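PDB 7P18: 3-oxosteroid 1-dehydrogenase from Sterolibacterium denitrificans, which probably catalyses the FAD-dependent 1,2-dehydrogenation of 3-oxosteroids, giving 3-oxo-Delta(1)-steroids while an acceptor is reduced. Local coordinates for residues A314-W322 / N526-Y536; N289-P297 / V491-K499. All coordinates share one frame; numbering follows the deposited sequence.

Interaction 1 of 2, residues A314-W322 / N526-Y536. With FAD (flavin-adenine dinucleotide), chain C.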
loop_
_atom_site.group_PDB
_atom_site.type_symbol
_atom_site.label_atom_id
_atom_site.label_comp_id
_atom_site.label_asym_id
_atom_site.label_seq_id
_atom_site.Cartn_x
_atom_site.Cartn_y
_atom_site.Cartn_z
ATOM N N ALA A 314 13.763 -0.909 -17.894
ATOM C CA ALA A 314 12.856 -0.354 -16.849
ATOM C C ALA A 314 11.747 0.457 -17.510
ATOM O O ALA A 314 11.966 1.048 -18.581
ATOM C CB ALA A 314 13.635 0.473 -15.861
ATOM N N GLU A 315 10.571 0.509 -16.888
ATOM C CA GLU A 315 9.437 1.302 -17.399
ATOM C C GLU A 315 8.674 1.916 -16.227
ATOM O O GLU A 315 8.827 1.434 -15.090
ATOM C CB GLU A 315 8.483 0.447 -18.258
ATOM C CG GLU A 315 9.054 0.098 -19.615
ATOM C CD GLU A 315 8.118 -0.627 -20.571
ATOM O OE1 GLU A 315 6.906 -0.835 -20.227
ATOM O OE2 GLU A 315 8.604 -0.932 -21.685
ATOM N N LEU A 316 7.868 2.931 -16.544
ATOM C CA LEU A 316 6.988 3.647 -15.595
ATOM C C LEU A 316 7.808 4.292 -14.455
ATOM O O LEU A 316 7.227 4.585 -13.418
ATOM C CB LEU A 316 5.935 2.653 -15.091
ATOM C CG LEU A 316 5.000 2.128 -16.180
ATOM C CD1 LEU A 316 4.109 1.013 -15.657
ATOM C CD2 LEU A 316 4.189 3.280 -16.732
ATOM N N MET A 317 9.097 4.589 -14.655
ATOM C CA MET A 317 9.989 4.989 -13.526
ATOM C C MET A 317 9.593 6.380 -12.998
ATOM O O MET A 317 10.018 6.716 -11.885
ATOM C CB MET A 317 11.441 4.948 -13.969
ATOM C CG MET A 317 11.930 3.532 -14.217
ATOM S SD MET A 317 12.102 2.567 -12.776
ATOM C CE MET A 317 13.654 3.210 -12.119
ATOM N N ASP A 318 8.814 7.123 -13.758
ATOM C CA ASP A 318 8.360 8.483 -13.364
ATOM C C ASP A 318 7.119 8.408 -12.452
ATOM O O ASP A 318 6.711 9.477 -11.957
ATOM C CB ASP A 318 8.183 9.372 -14.598
ATOM C CG ASP A 318 7.200 8.864 -15.637
ATOM O OD1 ASP A 318 7.050 7.663 -15.776
ATOM O OD2 ASP A 318 6.561 9.680 -16.250
ATOM N N TRP A 319 6.578 7.205 -12.178
ATOM C CA TRP A 319 5.351 7.049 -11.354
ATOM C C TRP A 319 5.676 6.463 -9.976
ATOM O O TRP A 319 6.506 5.535 -9.855
ATOM C CB TRP A 319 4.309 6.185 -12.094
ATOM C CG TRP A 319 3.491 7.014 -13.031
ATOM C CD1 TRP A 319 3.905 7.547 -14.205
ATOM C CD2 TRP A 319 2.189 7.557 -12.802
ATOM N NE1 TRP A 319 2.940 8.317 -14.762
ATOM C CE2 TRP A 319 1.862 8.334 -13.931
ATOM C CE3 TRP A 319 1.229 7.401 -11.798
ATOM C CZ2 TRP A 319 0.648 8.993 -14.071
ATOM C CZ3 TRP A 319 0.018 8.039 -11.945
ATOM C CH2 TRP A 319 -0.271 8.819 -13.056
ATOM N N ALA A 320 4.984 6.951 -8.949
ATOM C CA ALA A 320 4.997 6.344 -7.611
ATOM C C ALA A 320 3.551 5.997 -7.249
ATOM O O ALA A 320 2.596 6.565 -7.854
ATOM C CB ALA A 320 5.638 7.253 -6.576
ATOM N N TRP A 321 3.413 5.140 -6.265
ATOM C CA TRP A 321 2.106 4.851 -5.656
ATOM C C TRP A 321 1.799 6.019 -4.700
ATOM O O TRP A 321 2.019 5.873 -3.494
ATOM C CB TRP A 321 2.110 3.497 -4.967
ATOM C CG TRP A 321 2.412 2.281 -5.806
ATOM C CD1 TRP A 321 3.507 1.482 -5.711
ATOM C CD2 TRP A 321 1.511 1.585 -6.688
ATOM N NE1 TRP A 321 3.375 0.366 -6.508
ATOM C CE2 TRP A 321 2.178 0.435 -7.156
ATOM C CE3 TRP A 321 0.254 1.871 -7.193
ATOM C CZ2 TRP A 321 1.572 -0.476 -8.019
ATOM C CZ3 TRP A 321 -0.348 0.989 -8.060
ATOM C CH2 TRP A 321 0.311 -0.170 -8.468
ATOM N N TRP A 322 1.356 7.144 -5.241
ATOM C CA TRP A 322 1.179 8.391 -4.434
ATOM C C TRP A 322 0.172 8.128 -3.306
ATOM O O TRP A 322 -0.804 7.327 -3.474
ATOM C CB TRP A 322 0.736 9.593 -5.269
ATOM C CG TRP A 322 1.526 9.833 -6.511
ATOM C CD1 TRP A 322 1.078 9.759 -7.791
ATOM C CD2 TRP A 322 2.915 10.240 -6.582
ATOM N NE1 TRP A 322 2.099 10.076 -8.654
ATOM C CE2 TRP A 322 3.241 10.321 -7.946
ATOM C CE3 TRP A 322 3.912 10.484 -5.637
ATOM C CZ2 TRP A 322 4.512 10.701 -8.387
ATOM C CZ3 TRP A 322 5.191 10.791 -6.074
ATOM C CH2 TRP A 322 5.473 10.927 -7.436
ATOM N N ASN A 526 7.048 -4.087 -6.199
ATOM C CA ASN A 526 7.412 -2.704 -6.623
ATOM C C ASN A 526 8.840 -2.662 -7.189
ATOM O O ASN A 526 9.237 -1.611 -7.747
ATOM C CB ASN A 526 7.258 -1.693 -5.490
ATOM C CG ASN A 526 5.846 -1.518 -4.993
ATOM O OD1 ASN A 526 4.891 -2.057 -5.589
ATOM N ND2 ASN A 526 5.714 -0.749 -3.905
ATOM N N ASN A 527 9.588 -3.751 -7.077
ATOM C CA ASN A 527 10.876 -3.959 -7.789
ATOM C C ASN A 527 10.638 -3.980 -9.303
ATOM O O ASN A 527 11.568 -3.656 -10.048
ATOM C CB ASN A 527 11.504 -5.251 -7.279
ATOM C CG ASN A 527 12.999 -5.375 -7.412
ATOM O OD1 ASN A 527 13.578 -6.122 -6.638
ATOM N ND2 ASN A 527 13.607 -4.719 -8.380
ATOM N N SER A 528 9.418 -4.314 -9.750
ATOM C CA SER A 528 9.031 -4.488 -11.162
ATOM C C SER A 528 8.152 -3.316 -11.596
ATOM O O SER A 528 7.457 -2.717 -10.779
ATOM C CB SER A 528 8.341 -5.851 -11.380
ATOM O OG SER A 528 7.005 -5.836 -10.890
ATOM N N ALA A 529 8.155 -3.018 -12.876
ATOM C CA ALA A 529 7.164 -2.113 -13.494
ATOM C C ALA A 529 5.760 -2.697 -13.317
ATOM O O ALA A 529 5.540 -3.886 -13.646
ATOM C CB ALA A 529 7.490 -1.904 -14.941
ATOM N N SER A 530 4.837 -1.875 -12.806
ATOM C CA SER A 530 3.468 -2.232 -12.389
ATOM C C SER A 530 2.664 -2.809 -13.558
ATOM O O SER A 530 2.521 -2.136 -14.624
ATOM C CB SER A 530 2.746 -1.035 -11.842
ATOM O OG SER A 530 1.418 -1.377 -11.493
ATOM N N VAL A 531 2.034 -3.957 -13.309
ATOM C CA VAL A 531 1.085 -4.578 -14.284
ATOM C C VAL A 531 -0.125 -3.666 -14.427
ATOM O O VAL A 531 -0.897 -3.837 -15.362
ATOM C CB VAL A 531 0.701 -6.008 -13.843
ATOM C CG1 VAL A 531 -0.220 -5.987 -12.613
ATOM C CG2 VAL A 531 0.080 -6.772 -15.015
ATOM N N MET A 532 -0.301 -2.718 -13.497
ATOM C CA MET A 532 -1.461 -1.821 -13.470
ATOM C C MET A 532 -1.154 -0.509 -14.198
ATOM O O MET A 532 -2.011 0.391 -14.205
ATOM C CB MET A 532 -1.912 -1.601 -12.022
ATOM C CG MET A 532 -2.314 -2.898 -11.315
ATOM S SD MET A 532 -3.669 -3.738 -12.235
ATOM C CE MET A 532 -3.858 -5.184 -11.191
ATOM N N GLY A 533 -0.018 -0.427 -14.882
ATOM C CA GLY A 533 0.298 0.760 -15.694
ATOM C C GLY A 533 0.394 2.026 -14.845
ATOM O O GLY A 533 1.102 2.019 -13.835
ATOM N N LYS A 534 -0.389 3.050 -15.182
ATOM C CA LYS A 534 -0.451 4.301 -14.371
ATOM C C LYS A 534 -1.734 4.321 -13.538
ATOM O O LYS A 534 -2.239 5.388 -13.246
ATOM C CB LYS A 534 -0.333 5.490 -15.316
ATOM C CG LYS A 534 0.991 5.569 -16.046
ATOM C CD LYS A 534 1.033 6.645 -17.098
ATOM C CE LYS A 534 2.330 6.685 -17.860
ATOM N NZ LYS A 534 2.265 7.798 -18.834
ATOM N N ALA A 535 -2.229 3.138 -13.148
ATOM C CA ALA A 535 -3.552 3.018 -12.508
ATOM C C ALA A 535 -3.455 2.190 -11.238
ATOM O O ALA A 535 -2.417 1.601 -10.933
ATOM C CB ALA A 535 -4.550 2.457 -13.487
ATOM N N TYR A 536 -4.534 2.209 -10.471
ATOM C CA TYR A 536 -4.669 1.472 -9.207
ATOM C C TYR A 536 -6.111 0.984 -9.158
ATOM O O TYR A 536 -7.015 1.796 -8.987
ATOM C CB TYR A 536 -4.384 2.430 -8.057
ATOM C CG TYR A 536 -3.997 1.807 -6.755
ATOM C CD1 TYR A 536 -4.815 0.931 -6.060
ATOM C CD2 TYR A 536 -2.823 2.228 -6.139
ATOM C CE1 TYR A 536 -4.415 0.388 -4.832
ATOM C CE2 TYR A 536 -2.430 1.737 -4.904
ATOM C CZ TYR A 536 -3.207 0.783 -4.268
ATOM O OH TYR A 536 -2.744 0.313 -3.068
HETATM P PA FAD C . 8.182 -4.630 0.446
HETATM O O1A FAD C . 6.933 -5.149 1.060
HETATM O O2A FAD C . 8.593 -3.289 0.994
HETATM O O5B FAD C . 9.313 -5.712 0.691
HETATM C C5B FAD C . 10.643 -5.464 0.165
HETATM C C4B FAD C . 11.639 -6.029 1.132
HETATM O O4B FAD C . 12.935 -6.104 0.479
HETATM C C3B FAD C . 11.853 -5.214 2.425
HETATM O O3B FAD C . 11.755 -6.044 3.578
HETATM C C2B FAD C . 13.252 -4.618 2.243
HETATM O O2B FAD C . 13.883 -4.295 3.475
HETATM C C1B FAD C . 13.929 -5.678 1.374
HETATM N N9A FAD C . 15.098 -5.206 0.629
HETATM C C8A FAD C . 15.336 -3.974 0.090
HETATM N N7A FAD C . 16.555 -3.870 -0.431
HETATM C C5A FAD C . 17.117 -5.128 -0.256
HETATM C C6A FAD C . 18.376 -5.669 -0.598
HETATM N N6A FAD C . 19.371 -4.969 -1.155
HETATM N N1A FAD C . 18.603 -6.959 -0.272
HETATM C C2A FAD C . 17.627 -7.648 0.327
HETATM N N3A FAD C . 16.435 -7.229 0.764
HETATM C C4A FAD C . 16.233 -5.948 0.406
HETATM N N1 FAD C . -0.934 -2.134 -1.142
HETATM C C2 FAD C . -1.950 -2.993 -1.391
HETATM O O2 FAD C . -2.050 -3.559 -2.495
HETATM N N3 FAD C . -2.862 -3.289 -0.460
HETATM C C4 FAD C . -3.001 -2.551 0.697
HETATM O O4 FAD C . -3.786 -2.947 1.552
HETATM C C4X FAD C . -1.980 -1.610 0.999
HETATM N N5 FAD C . -2.052 -0.908 2.118
HETATM C C5X FAD C . -1.005 -0.065 2.409
HETATM C C6 FAD C . -1.008 0.626 3.644
HETATM C C7 FAD C . 0.081 1.383 4.055
HETATM C C7M FAD C . 0.070 2.090 5.394
HETATM C C8 FAD C . 1.232 1.415 3.247
HETATM C C8M FAD C . 2.450 2.210 3.682
HETATM C C9 FAD C . 1.215 0.814 2.004
HETATM C C9A FAD C . 0.133 0.020 1.577
HETATM N N10 FAD C . 0.096 -0.619 0.328
HETATM C C10 FAD C . -0.946 -1.481 0.008
HETATM C "C1'" FAD C . 1.270 -0.612 -0.553
HETATM C "C2'" FAD C . 2.101 -1.893 -0.320
HETATM O "O2'" FAD C . 2.444 -2.083 1.052
HETATM C "C3'" FAD C . 3.382 -1.937 -1.171
HETATM O "O3'" FAD C . 3.163 -1.419 -2.485
HETATM C "C4'" FAD C . 3.950 -3.340 -1.213
HETATM O "O4'" FAD C . 4.111 -3.786 0.126
HETATM C "C5'" FAD C . 5.262 -3.453 -1.959
HETATM O "O5'" FAD C . 5.694 -4.819 -1.802
HETATM P P FAD C . 7.161 -5.247 -2.239
HETATM O O1P FAD C . 7.198 -6.673 -1.890
HETATM O O2P FAD C . 7.529 -4.754 -3.566
HETATM O O3P FAD C . 8.108 -4.459 -1.161
HETATM O O HOH W 1 4.002 9.572 -17.186
#

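Interaction 2 of 2, residues N289-P297 / V491-K499. With FAD (flavin-adenine dinucleotide), chain C.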
loop_
_atom_site.group_PDB
_atom_site.type_symbol
_atom_site.label_atom_id
_atom_site.label_comp_id
_atom_site.label_asym_id
_atom_site.label_seq_id
_atom_site.Cartn_x
_atom_site.Cartn_y
_atom_site.Cartn_z
ATOM N N ASN A 289 10.652 14.204 -2.307
ATOM C CA ASN A 289 11.348 14.040 -1.028
ATOM C C ASN A 289 11.016 12.692 -0.431
ATOM O O ASN A 289 9.814 12.423 -0.200
ATOM C CB ASN A 289 11.008 15.209 -0.104
ATOM C CG ASN A 289 12.012 15.333 1.007
ATOM O OD1 ASN A 289 12.430 14.352 1.571
ATOM N ND2 ASN A 289 12.405 16.562 1.318
ATOM N N ALA A 290 12.050 11.881 -0.190
ATOM C CA ALA A 290 11.911 10.571 0.451
ATOM C C ALA A 290 11.217 10.725 1.817
ATOM O O ALA A 290 10.516 9.795 2.211
ATOM C CB ALA A 290 13.250 9.899 0.573
ATOM N N ALA A 291 11.403 11.854 2.526
ATOM C CA ALA A 291 10.822 12.058 3.873
ATOM C C ALA A 291 9.291 11.978 3.799
ATOM O O ALA A 291 8.679 11.725 4.819
ATOM C CB ALA A 291 11.239 13.424 4.424
ATOM N N TRP A 292 8.696 12.244 2.635
ATOM C CA TRP A 292 7.217 12.275 2.505
ATOM C C TRP A 292 6.650 10.850 2.400
ATOM O O TRP A 292 5.405 10.706 2.480
ATOM C CB TRP A 292 6.803 13.106 1.315
ATOM C CG TRP A 292 7.268 14.520 1.362
ATOM C CD1 TRP A 292 7.694 15.216 2.455
ATOM C CD2 TRP A 292 7.399 15.385 0.239
ATOM N NE1 TRP A 292 8.066 16.466 2.078
ATOM C CE2 TRP A 292 7.925 16.603 0.737
ATOM C CE3 TRP A 292 7.184 15.260 -1.142
ATOM C CZ2 TRP A 292 8.160 17.682 -0.090
ATOM C CZ3 TRP A 292 7.395 16.350 -1.948
ATOM C CH2 TRP A 292 7.885 17.535 -1.435
ATOM N N SER A 293 7.502 9.842 2.246
ATOM C CA SER A 293 7.063 8.446 2.059
ATOM C C SER A 293 6.437 7.917 3.346
ATOM O O SER A 293 6.867 8.328 4.428
ATOM C CB SER A 293 8.201 7.572 1.578
ATOM O OG SER A 293 7.719 6.263 1.220
ATOM N N ALA A 294 5.496 6.968 3.197
ATOM C CA ALA A 294 4.825 6.222 4.278
ATOM C C ALA A 294 5.497 4.866 4.498
ATOM O O ALA A 294 5.057 4.138 5.348
ATOM C CB ALA A 294 3.367 6.051 3.918
ATOM N N THR A 295 6.564 4.550 3.768
ATOM C CA THR A 295 7.190 3.216 3.770
ATOM C C THR A 295 8.211 3.094 4.888
ATOM O O THR A 295 8.681 4.110 5.441
ATOM C CB THR A 295 7.905 2.939 2.447
ATOM O OG1 THR A 295 8.908 3.958 2.258
ATOM C CG2 THR A 295 6.934 2.945 1.279
ATOM N N PRO A 296 8.640 1.858 5.192
ATOM C CA PRO A 296 9.826 1.652 6.013
ATOM C C PRO A 296 11.100 2.176 5.339
ATOM O O PRO A 296 11.078 2.719 4.238
ATOM C CB PRO A 296 9.864 0.133 6.238
ATOM C CG PRO A 296 8.437 -0.316 5.979
ATOM C CD PRO A 296 7.949 0.603 4.891
ATOM N N PRO A 297 12.268 2.078 6.016
ATOM C CA PRO A 297 13.457 2.805 5.563
ATOM C C PRO A 297 14.218 2.286 4.324
ATOM O O PRO A 297 15.007 3.029 3.796
ATOM C CB PRO A 297 14.378 2.712 6.800
ATOM C CG PRO A 297 13.466 2.400 7.949
ATOM C CD PRO A 297 12.419 1.484 7.358
ATOM N N VAL A 491 -0.650 18.410 3.754
ATOM C CA VAL A 491 -0.699 17.166 2.946
ATOM C C VAL A 491 0.495 17.164 1.968
ATOM O O VAL A 491 0.507 17.913 0.963
ATOM C CB VAL A 491 -2.068 17.047 2.260
ATOM C CG1 VAL A 491 -2.077 15.839 1.408
ATOM C CG2 VAL A 491 -3.193 16.916 3.285
ATOM N N ASP A 492 1.450 16.307 2.251
ATOM C CA ASP A 492 2.635 16.133 1.379
ATOM C C ASP A 492 2.301 15.170 0.236
ATOM O O ASP A 492 1.392 14.304 0.403
ATOM C CB ASP A 492 3.812 15.625 2.209
ATOM C CG ASP A 492 4.478 16.728 3.024
ATOM O OD1 ASP A 492 4.698 17.783 2.447
ATOM O OD2 ASP A 492 4.740 16.487 4.232
ATOM N N ALA A 493 3.000 15.280 -0.886
ATOM C CA ALA A 493 2.869 14.279 -1.990
ATOM C C ALA A 493 3.654 13.046 -1.588
ATOM O O ALA A 493 4.810 12.904 -2.060
ATOM C CB ALA A 493 3.376 14.868 -3.295
ATOM N N GLY A 494 3.096 12.251 -0.674
ATOM C CA GLY A 494 3.681 11.010 -0.168
ATOM C C GLY A 494 3.522 9.843 -1.142
ATOM O O GLY A 494 3.043 10.041 -2.259
ATOM N N ASP A 495 3.956 8.678 -0.703
ATOM C CA ASP A 495 3.921 7.432 -1.483
ATOM C C ASP A 495 3.913 6.255 -0.517
ATOM O O ASP A 495 4.303 6.390 0.643
ATOM C CB ASP A 495 5.115 7.359 -2.451
ATOM C CG ASP A 495 6.433 7.210 -1.719
ATOM O OD1 ASP A 495 6.669 6.127 -1.141
ATOM O OD2 ASP A 495 7.132 8.254 -1.617
ATOM N N ILE A 496 3.478 5.117 -1.023
ATOM C CA ILE A 496 3.579 3.793 -0.399
ATOM C C ILE A 496 4.552 2.928 -1.205
ATOM O O ILE A 496 4.507 1.699 -1.063
ATOM C CB ILE A 496 2.155 3.198 -0.257
ATOM C CG1 ILE A 496 1.452 2.961 -1.599
ATOM C CG2 ILE A 496 1.336 4.125 0.632
ATOM C CD1 ILE A 496 0.017 2.414 -1.467
ATOM N N GLY A 497 5.479 3.552 -1.914
ATOM C CA GLY A 497 6.450 2.850 -2.782
ATOM C C GLY A 497 6.483 3.480 -4.157
ATOM O O GLY A 497 5.539 4.173 -4.511
ATOM N N THR A 498 7.543 3.212 -4.935
ATOM C CA THR A 498 7.592 3.538 -6.361
ATOM C C THR A 498 6.802 2.478 -7.158
ATOM O O THR A 498 6.617 1.340 -6.675
ATOM C CB THR A 498 9.058 3.721 -6.778
ATOM O OG1 THR A 498 9.740 2.585 -6.243
ATOM C CG2 THR A 498 9.600 5.012 -6.201
ATOM N N LYS A 499 6.332 2.857 -8.328
ATOM C CA LYS A 499 5.383 2.084 -9.173
ATOM C C LYS A 499 6.075 1.498 -10.408
ATOM O O LYS A 499 5.576 0.491 -10.970
ATOM C CB LYS A 499 4.270 3.037 -9.620
ATOM C CG LYS A 499 3.001 2.411 -10.170
ATOM C CD LYS A 499 2.017 3.437 -10.731
ATOM C CE LYS A 499 0.560 3.017 -10.666
ATOM N NZ LYS A 499 0.318 1.673 -11.266
HETATM P PA FAD C . 8.182 -4.630 0.446
HETATM O O1A FAD C . 6.933 -5.149 1.060
HETATM O O2A FAD C . 8.593 -3.289 0.994
HETATM O O5B FAD C . 9.313 -5.712 0.691
HETATM C C5B FAD C . 10.643 -5.464 0.165
HETATM C C4B FAD C . 11.639 -6.029 1.132
HETATM O O4B FAD C . 12.935 -6.104 0.479
HETATM C C3B FAD C . 11.853 -5.214 2.425
HETATM O O3B FAD C . 11.755 -6.044 3.578
HETATM C C2B FAD C . 13.252 -4.618 2.243
HETATM O O2B FAD C . 13.883 -4.295 3.475
HETATM C C1B FAD C . 13.929 -5.678 1.374
HETATM N N9A FAD C . 15.098 -5.206 0.629
HETATM C C8A FAD C . 15.336 -3.974 0.090
HETATM N N7A FAD C . 16.555 -3.870 -0.431
HETATM C C5A FAD C . 17.117 -5.128 -0.256
HETATM C C6A FAD C . 18.376 -5.669 -0.598
HETATM N N6A FAD C . 19.371 -4.969 -1.155
HETATM N N1A FAD C . 18.603 -6.959 -0.272
HETATM C C2A FAD C . 17.627 -7.648 0.327
HETATM N N3A FAD C . 16.435 -7.229 0.764
HETATM C C4A FAD C . 16.233 -5.948 0.406
HETATM N N1 FAD C . -0.934 -2.134 -1.142
HETATM C C2 FAD C . -1.950 -2.993 -1.391
HETATM O O2 FAD C . -2.050 -3.559 -2.495
HETATM N N3 FAD C . -2.862 -3.289 -0.460
HETATM C C4 FAD C . -3.001 -2.551 0.697
HETATM O O4 FAD C . -3.786 -2.947 1.552
HETATM C C4X FAD C . -1.980 -1.610 0.999
HETATM N N5 FAD C . -2.052 -0.908 2.118
HETATM C C5X FAD C . -1.005 -0.065 2.409
HETATM C C6 FAD C . -1.008 0.626 3.644
HETATM C C7 FAD C . 0.081 1.383 4.055
HETATM C C7M FAD C . 0.070 2.090 5.394
HETATM C C8 FAD C . 1.232 1.415 3.247
HETATM C C8M FAD C . 2.450 2.210 3.682
HETATM C C9 FAD C . 1.215 0.814 2.004
HETATM C C9A FAD C . 0.133 0.020 1.577
HETATM N N10 FAD C . 0.096 -0.619 0.328
HETATM C C10 FAD C . -0.946 -1.481 0.008
HETATM C "C1'" FAD C . 1.270 -0.612 -0.553
HETATM C "C2'" FAD C . 2.101 -1.893 -0.320
HETATM O "O2'" FAD C . 2.444 -2.083 1.052
HETATM C "C3'" FAD C . 3.382 -1.937 -1.171
HETATM O "O3'" FAD C . 3.163 -1.419 -2.485
HETATM C "C4'" FAD C . 3.950 -3.340 -1.213
HETATM O "O4'" FAD C . 4.111 -3.786 0.126
HETATM C "C5'" FAD C . 5.262 -3.453 -1.959
HETATM O "O5'" FAD C . 5.694 -4.819 -1.802
HETATM P P FAD C . 7.161 -5.247 -2.239
HETATM O O1P FAD C . 7.198 -6.673 -1.890
HETATM O O2P FAD C . 7.529 -4.754 -3.566
HETATM O O3P FAD C . 8.108 -4.459 -1.161
#

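Interaction 1 of 2, residues A314-W322 / N526-Y536
W321 lies between N526 on one side and Y536 on the other, where the loop that follows strand 521-523 of the Rossmann-type FAD domain meets strands 314-315 and 320-326 of the antiparallel sheet. At the rim of its indole, close to the ring plane, NE1 gives a weak hydrogen bond to N526 OD1 (3.0 Å, 143° at the hydrogen), with the amide turned 36° from the ring. The other end of the same amide reaches the cofactor: N526 ND2 donates to FAD O3', and the backbone N of N526 holds FAD O2P at 2.8 Å. Bound at both ends, the weak bond at OD1 included, the amide is probably held in one flip. The Y536 ring meets the six-membered ring obliquely, the planes 80° apart, with Y536 CD2 3.3 Å from W321 CE3; its hydroxyl is hydrogen-bonded to the bound steroid. S530 OG sits obliquely by the ring, 3.4 Å from W321 CH2, and also accepts from M532 N in an ST turn. Farther out, the aliphatic part of K534 runs at about a right angle across the indole of W319. K534 CG lies over the five-membered ring, 3.7 Å from its centroid, a CH-pi contact. Because the lysine is extended beyond CG, its amine passes beyond the ring, and one water joins K534 NZ, D318 OD2 and W319 NE1. L316 packs against the same lysine and the turn before it, its CD1 3.7 Å from both S530 O and G533 O.

Interaction 2 of 2, residues N289-P297 / V491-K499
S293 and D495 hold the compact half of this contact, in which the loop leading to helix 302-309 lies along strand 486-502 as that strand turns a corner beside the flavin. S293 OG donates to D495 OD1 at 2.6 Å, meeting it on the syn side, 30° out of the carboxylate plane. G497 N reaches the same oxygen from the opposite face, using the anti lone pair and closing an Asx turn. Two donors thus grip OD1, while OD2 forms a salt bridge with R280, which probably stabilises the buried negative charge. The backbones join where A294 N meets D495 O nearly head-on (2.9 Å, 167° at the hydrogen), and S293 OG also accepts from T295 N in an ST turn. T295 sends CG2 against the corner itself, 3.4 Å from I496 C.

The other half, without hydrogen bonds between the segments, is looser, and W292 is partly exposed there. The W292 indole and the D492 carboxylate lie stacked, only 7° from parallel; Q334 binds D492 OD2. N289 CB covers the opposite face of the indole, and A493 O meets its edge, 3.5 Å from W292 CE3.

In the fold
The two contacts, their centres about 14 Å apart, meet in one antiparallel sheet, where strands 314-315 and 320-326 of interaction 1 pair with strand 486-502 of interaction 2, and illustrate how a sheet can bring distant loops to one cofactor. Interaction 2 carries its strand past the corner, and K499 then reaches into interaction 1: its NZ lies 2.7 Å from G533 O and 2.8 Å from A535 O, probable hydrogen bonds that tie the 526-536 loop to the sheet. Nearby, T498 O packs 3.3 Å from W321 CD1. FAD is approached from both contacts, by polar groups of N526 in interaction 1 and by van der Waals contact in interaction 2, where I496 CD1 is 3.4 Å from FAD C1'. Y536 completes the link to the steroid pocket.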